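Uncharacterized protein SPOA0173 (Silicibacter pomeroyi, PDB 3EYT) is of unknown function but has a thioredoxin-like fold of the AhpC/TSA family and may act as an oxidoreductase with antioxidant activity. Local coordinates at residues 78-83 with 96-101; 14-19 with 85-90; 68-73 with 116-121; 113-116 with 121-124. One frame throughout, in Å; residues are numbered along the deposited sequence.

Contact 1 of 4, residues 78-83 with 96-101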
# COMPACT_ATOMS: atom_id res chain seq x y z
N MSE C 78 -1.91 -4.00 4.00
CA MSE C 78 -2.45 -3.45 5.24
C MSE C 78 -2.05 -1.97 5.39
O MSE C 78 -1.75 -1.53 6.50
CB MSE C 78 -1.94 -4.23 6.44
CG MSE C 78 -2.27 -5.74 6.38
SE MSE C 78 -2.15 -6.51 8.12
CE MSE C 78 -1.07 -8.08 7.66
N THR C 79 -2.06 -1.23 4.28
CA THR C 79 -1.67 0.18 4.31
C THR C 79 -2.85 1.04 4.88
O THR C 79 -3.99 0.54 5.03
CB THR C 79 -1.34 0.69 2.89
OG1 THR C 79 -2.57 0.77 2.13
CG2 THR C 79 -0.35 -0.24 2.16
N PRO C 80 -2.58 2.32 5.19
CA PRO C 80 -3.64 3.12 5.81
C PRO C 80 -4.95 3.21 5.01
O PRO C 80 -6.02 3.33 5.64
CB PRO C 80 -2.98 4.51 5.95
CG PRO C 80 -1.51 4.16 6.29
CD PRO C 80 -1.25 2.99 5.30
N ILE C 81 -4.91 3.17 3.67
CA ILE C 81 -6.19 3.25 2.91
C ILE C 81 -7.01 1.99 3.24
O ILE C 81 -8.24 2.05 3.40
CB ILE C 81 -5.98 3.41 1.39
CG1 ILE C 81 -7.31 3.59 0.66
CG2 ILE C 81 -5.23 2.23 0.77
CD1 ILE C 81 -7.15 3.90 -0.80
N SER C 82 -6.33 0.86 3.40
CA SER C 82 -7.01 -0.38 3.80
C SER C 82 -7.52 -0.37 5.22
O SER C 82 -8.64 -0.85 5.50
CB SER C 82 -6.12 -1.59 3.55
OG SER C 82 -6.04 -1.86 2.15
N LEU C 83 -6.71 0.15 6.13
CA LEU C 83 -7.07 0.30 7.54
C LEU C 83 -8.27 1.19 7.74
O LEU C 83 -9.13 0.86 8.54
CB LEU C 83 -5.89 0.89 8.35
CG LEU C 83 -6.18 1.05 9.86
CD1 LEU C 83 -6.50 -0.31 10.50
CD2 LEU C 83 -5.03 1.73 10.58
N VAL C 96 -6.99 5.09 16.68
CA VAL C 96 -6.09 4.04 16.19
C VAL C 96 -4.88 4.67 15.53
O VAL C 96 -5.01 5.48 14.61
CB VAL C 96 -6.81 3.11 15.21
CG1 VAL C 96 -5.87 2.01 14.67
CG2 VAL C 96 -8.07 2.52 15.86
N GLY C 97 -3.69 4.27 16.00
CA GLY C 97 -2.43 4.86 15.49
C GLY C 97 -1.73 3.86 14.59
O GLY C 97 -1.65 2.69 14.93
N VAL C 98 -1.22 4.31 13.43
CA VAL C 98 -0.41 3.44 12.58
C VAL C 98 1.04 3.53 13.07
O VAL C 98 1.65 4.63 13.10
CB VAL C 98 -0.47 3.84 11.09
CG1 VAL C 98 0.49 2.96 10.22
CG2 VAL C 98 -1.92 3.75 10.55
N ASP C 99 1.59 2.38 13.45
CA ASP C 99 2.94 2.32 14.00
C ASP C 99 3.92 2.70 12.88
O ASP C 99 3.77 2.28 11.74
CB ASP C 99 3.20 0.92 14.49
CG ASP C 99 4.38 0.83 15.46
OD1 ASP C 99 5.17 1.81 15.65
OD2 ASP C 99 4.53 -0.26 16.02
N GLN C 100 4.93 3.49 13.21
CA GLN C 100 5.92 3.90 12.19
C GLN C 100 6.73 2.71 11.65
O GLN C 100 7.09 1.81 12.40
CB GLN C 100 6.89 4.93 12.79
CG GLN C 100 6.27 6.27 13.18
CD GLN C 100 7.32 7.25 13.72
OE1 GLN C 100 8.54 6.96 13.75
NE2 GLN C 100 6.86 8.41 14.16
N PRO C 101 7.10 2.76 10.36
CA PRO C 101 7.91 1.68 9.78
C PRO C 101 9.29 1.58 10.45
O PRO C 101 9.90 2.61 10.81
CB PRO C 101 8.05 2.09 8.32
CG PRO C 101 7.78 3.62 8.31
CD PRO C 101 6.80 3.85 9.39
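Leu83 drives its CD2 methyl into the shallow notch between Val96 and Val98 on strand 96-99. The two valines are two residues apart, so both turn their side chains to the helix; the position between them, Gly97, faces the other side of the strand. CD2 lies 3.7 Å from CG2 of Val98 and 4.2 Å from CG1 of Val96. Leu83 reaches this spot with CG anti to its backbone N (chi1 -179°), which sends the branch out from the helix toward the strand. It passes Val98 in the opposite sense but meets Val96 at a slant. One turn earlier, the ring of Pro80 brings CG to 4.3 Å from CG2 of Val98, a looser touch. That valine methyl touches both, from directions about a right angle apart. Thr79 is the N-cap of the helix, and its O receives the N-H of Leu83 at 3.0 Å. This is the wholly apolar helix-on-strand packing of a beta-alpha-beta unit made by strand 63-69, helix 80-89 and strand 96-99. His69 of neighbouring strand 63-69 and Phe36 of strand 30-36, one strand further on, also touch Leu83; Phe15 of strand 11-15 touches Leu83 and Pro80.

Contact 2 of 4, residues 14-19 with 85-90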
# COMPACT_ATOMS: atom_id res chain seq x y z
N TRP C 14 -2.88 8.99 12.79
CA TRP C 14 -3.96 8.61 13.70
C TRP C 14 -5.29 8.58 12.96
O TRP C 14 -5.52 9.42 12.09
CB TRP C 14 -4.06 9.66 14.82
CG TRP C 14 -3.06 9.43 15.92
CD1 TRP C 14 -1.87 10.10 16.12
CD2 TRP C 14 -3.14 8.45 16.98
NE1 TRP C 14 -1.23 9.61 17.25
CE2 TRP C 14 -1.98 8.60 17.79
CE3 TRP C 14 -4.11 7.50 17.36
CZ2 TRP C 14 -1.75 7.82 18.92
CZ3 TRP C 14 -3.87 6.71 18.49
CH2 TRP C 14 -2.69 6.88 19.25
N PHE C 15 -6.12 7.59 13.26
CA PHE C 15 -7.52 7.59 12.83
C PHE C 15 -8.41 7.79 14.06
O PHE C 15 -8.05 7.38 15.16
CB PHE C 15 -7.87 6.26 12.13
CG PHE C 15 -7.22 6.09 10.77
CD1 PHE C 15 -7.80 6.65 9.63
CD2 PHE C 15 -6.05 5.36 10.63
CE1 PHE C 15 -7.18 6.51 8.37
CE2 PHE C 15 -5.45 5.19 9.39
CZ PHE C 15 -6.01 5.78 8.25
N ASN C 16 -9.56 8.44 13.88
CA ASN C 16 -10.51 8.63 14.97
C ASN C 16 -9.89 9.45 16.07
O ASN C 16 -10.13 9.16 17.22
CB ASN C 16 -11.00 7.30 15.60
CG ASN C 16 -11.60 6.35 14.60
OD1 ASN C 16 -12.19 6.78 13.61
ND2 ASN C 16 -11.50 5.03 14.88
N SER C 17 -9.06 10.42 15.73
CA SER C 17 -8.49 11.31 16.74
C SER C 17 -8.28 12.71 16.17
O SER C 17 -7.61 12.88 15.14
CB SER C 17 -7.17 10.74 17.25
OG SER C 17 -6.69 11.51 18.34
N ALA C 18 -8.82 13.70 16.86
CA ALA C 18 -8.65 15.11 16.46
C ALA C 18 -7.18 15.54 16.52
O ALA C 18 -6.71 16.32 15.68
CB ALA C 18 -9.53 16.04 17.34
N THR C 19 -6.45 14.98 17.48
CA THR C 19 -5.04 15.32 17.69
C THR C 19 -4.07 14.12 17.59
O THR C 19 -4.47 12.95 17.53
CB THR C 19 -4.84 15.95 19.08
OG1 THR C 19 -5.12 14.96 20.07
CG2 THR C 19 -5.75 17.19 19.27
N ALA C 85 -10.80 1.68 5.76
CA ALA C 85 -11.99 0.90 5.37
C ALA C 85 -12.31 -0.16 6.42
O ALA C 85 -13.47 -0.33 6.80
CB ALA C 85 -11.80 0.27 4.01
N PHE C 86 -11.28 -0.80 6.94
CA PHE C 86 -11.45 -1.80 8.00
C PHE C 86 -12.08 -1.22 9.27
O PHE C 86 -13.01 -1.82 9.87
CB PHE C 86 -10.08 -2.43 8.31
CG PHE C 86 -10.10 -3.38 9.46
CD1 PHE C 86 -10.45 -4.71 9.27
CD2 PHE C 86 -9.71 -2.95 10.73
CE1 PHE C 86 -10.43 -5.61 10.36
CE2 PHE C 86 -9.71 -3.83 11.82
CZ PHE C 86 -10.07 -5.16 11.64
N LEU C 87 -11.60 -0.05 9.69
CA LEU C 87 -12.15 0.61 10.87
C LEU C 87 -13.60 1.01 10.65
O LEU C 87 -14.41 0.91 11.57
CB LEU C 87 -11.34 1.85 11.26
CG LEU C 87 -9.86 1.66 11.56
CD1 LEU C 87 -9.22 3.01 11.78
CD2 LEU C 87 -9.70 0.74 12.76
N HIS C 88 -13.93 1.46 9.45
CA HIS C 88 -15.32 1.75 9.10
C HIS C 88 -16.22 0.49 9.17
O HIS C 88 -17.22 0.47 9.92
CB HIS C 88 -15.41 2.43 7.72
CG HIS C 88 -16.80 2.80 7.32
ND1 HIS C 88 -17.58 2.03 6.49
CD2 HIS C 88 -17.57 3.86 7.68
CE1 HIS C 88 -18.76 2.60 6.33
NE2 HIS C 88 -18.78 3.71 7.04
N GLU C 89 -15.86 -0.56 8.43
CA GLU C 89 -16.69 -1.79 8.37
C GLU C 89 -16.93 -2.44 9.71
O GLU C 89 -18.03 -2.95 9.97
CB GLU C 89 -16.06 -2.85 7.47
CG GLU C 89 -16.15 -2.52 6.01
CD GLU C 89 -17.57 -2.36 5.57
OE1 GLU C 89 -17.96 -1.21 5.20
OE2 GLU C 89 -18.32 -3.37 5.65
N TYR C 90 -15.91 -2.42 10.55
CA TYR C 90 -16.00 -3.04 11.85
C TYR C 90 -16.42 -2.06 12.94
O TYR C 90 -16.35 -2.39 14.13
CB TYR C 90 -14.66 -3.68 12.20
CG TYR C 90 -14.47 -4.98 11.47
CD1 TYR C 90 -13.95 -5.01 10.16
CD2 TYR C 90 -14.83 -6.18 12.07
CE1 TYR C 90 -13.81 -6.21 9.49
CE2 TYR C 90 -14.71 -7.39 11.39
CZ TYR C 90 -14.17 -7.40 10.13
OH TYR C 90 -14.03 -8.60 9.48
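Phe15 and Leu87 make the apolar part of this contact. The CD1 methyl of Leu87 does the touching. It lies 3.5 Å from CB of Phe15 and 3.8 Å from CG of Phe15, so it sits where the ring joins its stem. The methyl approaches the ring obliquely, and the two side chains cross at about a right angle. In Phe15, CG is anti to the carbonyl carbon (chi1 -71°). The ring leaves CB to lie against the helix, where it also touches Pro80, Leu83 and Lys84.

The polar neighbour is Asn16. Its ND2 comes within 4.3 Å of CD1 of Leu87, which is no more than a loose touch. The amide is held elsewhere: ND2 donates to the carbonyl O of Phe94, with a second, weak bond to O of Ile92. Asn16 thus ties the end of its strand to the chain that leads into strand 96-99, and Leu87 packs beside that tie. Ser17 OG donates to O of Thr19 at 2.8 Å, in the loop that follows the strand.

The contact sets the last turns of helix 80-89 against the end of strand 11-15, an outermost strand of the sheet within this chain. Phe15 pairs through its backbone with Val96 of strand 96-99, and Leu87 also rests on the Val96 side chain.

Contact 3 of 4, residues 68-73 with 116-121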
# COMPACT_ATOMS: atom_id res chain seq x y z
N LEU C 68 -3.34 0.17 18.15
CA LEU C 68 -2.05 0.40 17.51
C LEU C 68 -1.91 -0.60 16.36
O LEU C 68 -1.84 -1.81 16.58
CB LEU C 68 -0.93 0.25 18.54
CG LEU C 68 0.48 0.42 17.99
CD1 LEU C 68 0.71 1.89 17.63
CD2 LEU C 68 1.56 -0.07 18.98
N HIS C 69 -1.94 -0.10 15.12
CA HIS C 69 -1.83 -1.00 13.94
C HIS C 69 -0.34 -1.27 13.66
O HIS C 69 0.41 -0.39 13.17
CB HIS C 69 -2.54 -0.41 12.72
CG HIS C 69 -2.84 -1.43 11.65
ND1 HIS C 69 -2.64 -1.18 10.31
CD2 HIS C 69 -3.33 -2.69 11.73
CE1 HIS C 69 -2.99 -2.25 9.61
NE2 HIS C 69 -3.42 -3.17 10.45
N THR C 70 0.09 -2.47 14.05
CA THR C 70 1.53 -2.83 14.05
C THR C 70 1.71 -3.84 12.92
O THR C 70 1.64 -5.06 13.13
CB THR C 70 1.92 -3.43 15.40
OG1 THR C 70 1.03 -4.53 15.71
CG2 THR C 70 1.83 -2.40 16.53
N VAL C 71 1.90 -3.35 11.69
CA VAL C 71 1.96 -4.27 10.57
C VAL C 71 3.42 -4.74 10.46
O VAL C 71 4.31 -3.93 10.19
CB VAL C 71 1.52 -3.54 9.26
CG1 VAL C 71 1.64 -4.50 8.06
CG2 VAL C 71 0.10 -3.01 9.39
N PHE C 72 3.66 -6.04 10.63
CA PHE C 72 5.03 -6.54 10.60
C PHE C 72 5.19 -7.56 9.48
O PHE C 72 6.24 -8.17 9.34
CB PHE C 72 5.45 -7.10 11.97
CG PHE C 72 4.64 -8.29 12.42
CD1 PHE C 72 5.00 -9.59 12.01
CD2 PHE C 72 3.53 -8.12 13.23
CE1 PHE C 72 4.27 -10.70 12.46
CE2 PHE C 72 2.78 -9.22 13.67
CZ PHE C 72 3.14 -10.51 13.28
N GLU C 73 4.14 -7.71 8.66
CA GLU C 73 4.19 -8.62 7.50
C GLU C 73 3.13 -8.21 6.49
O GLU C 73 2.18 -7.52 6.87
CB GLU C 73 3.92 -10.04 7.96
CG GLU C 73 2.61 -10.17 8.72
CD GLU C 73 2.41 -11.54 9.29
OE1 GLU C 73 3.32 -12.40 9.11
OE2 GLU C 73 1.36 -11.77 9.92
N ARG C 116 5.51 -9.78 20.97
CA ARG C 116 5.75 -11.11 20.38
C ARG C 116 4.92 -11.34 19.14
O ARG C 116 5.14 -12.29 18.40
CB ARG C 116 5.44 -12.20 21.41
CG ARG C 116 6.32 -12.14 22.66
CD ARG C 116 5.97 -13.29 23.60
NE ARG C 116 6.53 -14.56 23.11
CZ ARG C 116 7.80 -14.95 23.25
NH1 ARG C 116 8.70 -14.18 23.86
NH2 ARG C 116 8.19 -16.13 22.76
N GLY C 117 3.93 -10.48 18.90
CA GLY C 117 3.03 -10.71 17.76
C GLY C 117 1.77 -9.95 18.06
O GLY C 117 1.76 -9.08 18.96
N THR C 118 0.70 -10.27 17.33
CA THR C 118 -0.61 -9.65 17.54
C THR C 118 -1.64 -10.79 17.67
O THR C 118 -1.45 -11.85 17.08
CB THR C 118 -1.01 -8.74 16.31
OG1 THR C 118 -1.06 -9.53 15.12
CG2 THR C 118 0.00 -7.64 16.09
N PRO C 119 -2.73 -10.57 18.42
CA PRO C 119 -2.95 -9.33 19.18
C PRO C 119 -2.13 -9.29 20.48
O PRO C 119 -1.85 -10.33 21.08
CB PRO C 119 -4.46 -9.35 19.48
CG PRO C 119 -4.78 -10.83 19.68
CD PRO C 119 -3.83 -11.55 18.62
N SER C 120 -1.72 -8.09 20.86
CA SER C 120 -1.14 -7.87 22.17
C SER C 120 -1.92 -6.79 22.86
O SER C 120 -2.35 -5.82 22.24
CB SER C 120 0.34 -7.49 22.07
OG SER C 120 1.04 -8.60 21.54
N LEU C 121 -2.07 -6.94 24.17
CA LEU C 121 -2.77 -5.95 24.94
C LEU C 121 -1.80 -5.42 25.99
O LEU C 121 -1.19 -6.21 26.74
CB LEU C 121 -4.06 -6.54 25.54
CG LEU C 121 -5.03 -5.45 26.08
CD1 LEU C 121 -6.46 -5.82 25.98
CD2 LEU C 121 -4.69 -5.10 27.51
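Thr118, in the cis-proline loop of the thioredoxin fold, faces Thr70 and Phe72 of the loop after strand 63-69. The peptide bond before Pro119 is cis, and Thr118 is the residue ahead of it. Its side chain also touches Cys40 and Cys43, the pair of a probable thioredoxin-type CxxC motif at the start of helix 41-57. This is consistent with a place beside a redox site.

The CG2 methyl of Thr118 is the central atom. It comes 3.3 Å from OG1 of Thr70, a close approach of a methyl to a hydroxyl oxygen. The two threonines run past each other in opposite senses. With chi1 of Thr118 at 60°, CG2 lies beside the backbone N and is the branch nearest Thr70.

Phe72 presents its rim to the same methyl. CE2 of Phe72 is 4.0 Å from CG2 of Thr118, which lies at the ring edge, near the ring plane. OG1 of Thr118 is almost as near, 4.1 Å from CE2 of Phe72. The ring is also reached obliquely by the backbone of Gly117, whose CA is 4.4 Å from CE2 of Phe72. One ring face is lined within its own segment by CG of Glu73.

Met110 of helix 108-112 packs on both Thr70 and Phe72. Gln37 bonds to the backbone N of Phe72 through OE1 and to Glu73 OE2 through NE2.

The cis-proline loop has its own brace: Ser120 OG donates to O of Gly117 at 2.7 Å, from 36° out of the carbonyl plane.

Contact 4 of 4, residues 113-116 with 121-124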
# COMPACT_ATOMS: atom_id res chain seq x y z
N TYR C 113 8.41 -2.05 22.37
CA TYR C 113 7.69 -2.75 23.41
C TYR C 113 8.05 -4.23 23.53
O TYR C 113 7.53 -4.91 24.42
CB TYR C 113 6.17 -2.57 23.26
CG TYR C 113 5.67 -1.28 23.89
CD1 TYR C 113 5.78 -0.05 23.21
CD2 TYR C 113 5.11 -1.27 25.16
CE1 TYR C 113 5.37 1.13 23.80
CE2 TYR C 113 4.67 -0.10 25.75
CZ TYR C 113 4.80 1.10 25.07
OH TYR C 113 4.37 2.28 25.65
N GLN C 114 8.90 -4.71 22.62
CA GLN C 114 9.30 -6.12 22.56
C GLN C 114 8.06 -7.03 22.41
O GLN C 114 7.97 -8.08 23.06
CB GLN C 114 10.14 -6.47 23.81
CG GLN C 114 11.28 -5.47 24.03
CD GLN C 114 12.08 -5.73 25.30
OE1 GLN C 114 11.65 -5.41 26.40
NE2 GLN C 114 13.24 -6.33 25.14
N MSE C 115 7.12 -6.64 21.55
CA MSE C 115 5.91 -7.46 21.40
C MSE C 115 6.24 -8.72 20.65
O MSE C 115 7.15 -8.75 19.82
CB MSE C 115 4.80 -6.66 20.70
CG MSE C 115 4.50 -5.38 21.44
SE MSE C 115 2.98 -4.52 20.49
CE MSE C 115 3.02 -2.77 21.37
N ARG C 116 5.51 -9.78 20.97
CA ARG C 116 5.75 -11.11 20.38
C ARG C 116 4.92 -11.34 19.14
O ARG C 116 5.14 -12.29 18.40
CB ARG C 116 5.44 -12.20 21.41
CG ARG C 116 6.32 -12.14 22.66
CD ARG C 116 5.97 -13.29 23.60
NE ARG C 116 6.53 -14.56 23.11
CZ ARG C 116 7.80 -14.95 23.25
NH1 ARG C 116 8.70 -14.18 23.86
NH2 ARG C 116 8.19 -16.13 22.76
N LEU C 121 -2.07 -6.94 24.17
CA LEU C 121 -2.77 -5.95 24.94
C LEU C 121 -1.80 -5.42 25.99
O LEU C 121 -1.19 -6.21 26.74
CB LEU C 121 -4.06 -6.54 25.54
CG LEU C 121 -5.03 -5.45 26.08
CD1 LEU C 121 -6.46 -5.82 25.98
CD2 LEU C 121 -4.69 -5.10 27.51
N LEU C 122 -1.62 -4.09 26.00
CA LEU C 122 -0.68 -3.45 26.94
C LEU C 122 -1.46 -2.57 27.89
O LEU C 122 -2.41 -1.89 27.46
CB LEU C 122 0.34 -2.59 26.20
CG LEU C 122 1.30 -3.10 25.10
CD1 LEU C 122 2.43 -3.86 25.68
CD2 LEU C 122 0.63 -3.90 23.98
N LEU C 123 -1.07 -2.58 29.16
CA LEU C 123 -1.69 -1.76 30.19
C LEU C 123 -0.66 -0.86 30.83
O LEU C 123 0.34 -1.35 31.39
CB LEU C 123 -2.29 -2.60 31.33
CG LEU C 123 -3.66 -3.25 31.31
CD1 LEU C 123 -4.05 -3.48 32.78
CD2 LEU C 123 -4.72 -2.42 30.59
N ILE C 124 -0.94 0.44 30.77
CA ILE C 124 -0.08 1.48 31.29
C ILE C 124 -0.79 2.18 32.45
O ILE C 124 -1.94 2.61 32.33
CB ILE C 124 0.30 2.48 30.19
CG1 ILE C 124 1.16 1.78 29.11
CG2 ILE C 124 1.07 3.70 30.75
CD1 ILE C 124 1.25 2.59 27.83
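Tyr113 reaches across to Leu122 and Ile124, and its side chain can be followed outward along the strand. The bond from CA to CB heads for the strand, and the first side-chain atom to touch it is CD2. This atom of Tyr113 lies 3.8 Å from CD1 of Leu122. The methyl comes in obliquely, and the two side chains meet at a slant. At the tip, OH of Tyr113 is 3.8 Å from CD1 of Ile124, a plain van der Waals touch. The two side chains cross there at about a right angle. The polar bond of this hydroxyl is made elsewhere, with the carbonyl O of Pro7, so the buried oxygen has a partner.

Met115, a selenomethionine, takes the other branch of Leu122. Its chain is extended beyond CG (chi2 -177°, chi3 -169°), which carries the CE methyl to 3.7 Å from CD2 of Leu122. Leu122 thus gives one methyl to the tyrosine and the other to the selenomethionine.

Between these two residues, Gln114 has positive phi and ends helix 108-112 in a Schellman motif. Tyr113 and Met115, on either side of it in sequence, both point toward the strand.

The contact packs the chain after helix 108-112 onto one face of strand 120-124. Strands 30-36 and 129-135 flank that strand. Leu121 and Leu123 point to the other face, where helix 140-151 lies.

How the contacts relate
All four contacts reach the same sheet. Contacts 1 and 2 share helix 80-89, with centres about 10 Å apart; the joint between them is a probable hydrogen bond of 2.7 Å from Phe15 N to Val96 O. Contact 1 also pairs with contact 3 along neighbouring strands, Gly97 O lying 2.8 Å from His69 N. Contacts 3 and 4 share Arg116 and Leu121, and their centres are about 9 Å apart. CE of Met115 meets CD2 of Leu68 at 3.9 Å. Contacts 2 and 4 are about 21 Å apart between centres, on opposite sides of the chain's centre. Of the four, contact 3 is the one placed at the probable CxxC motif.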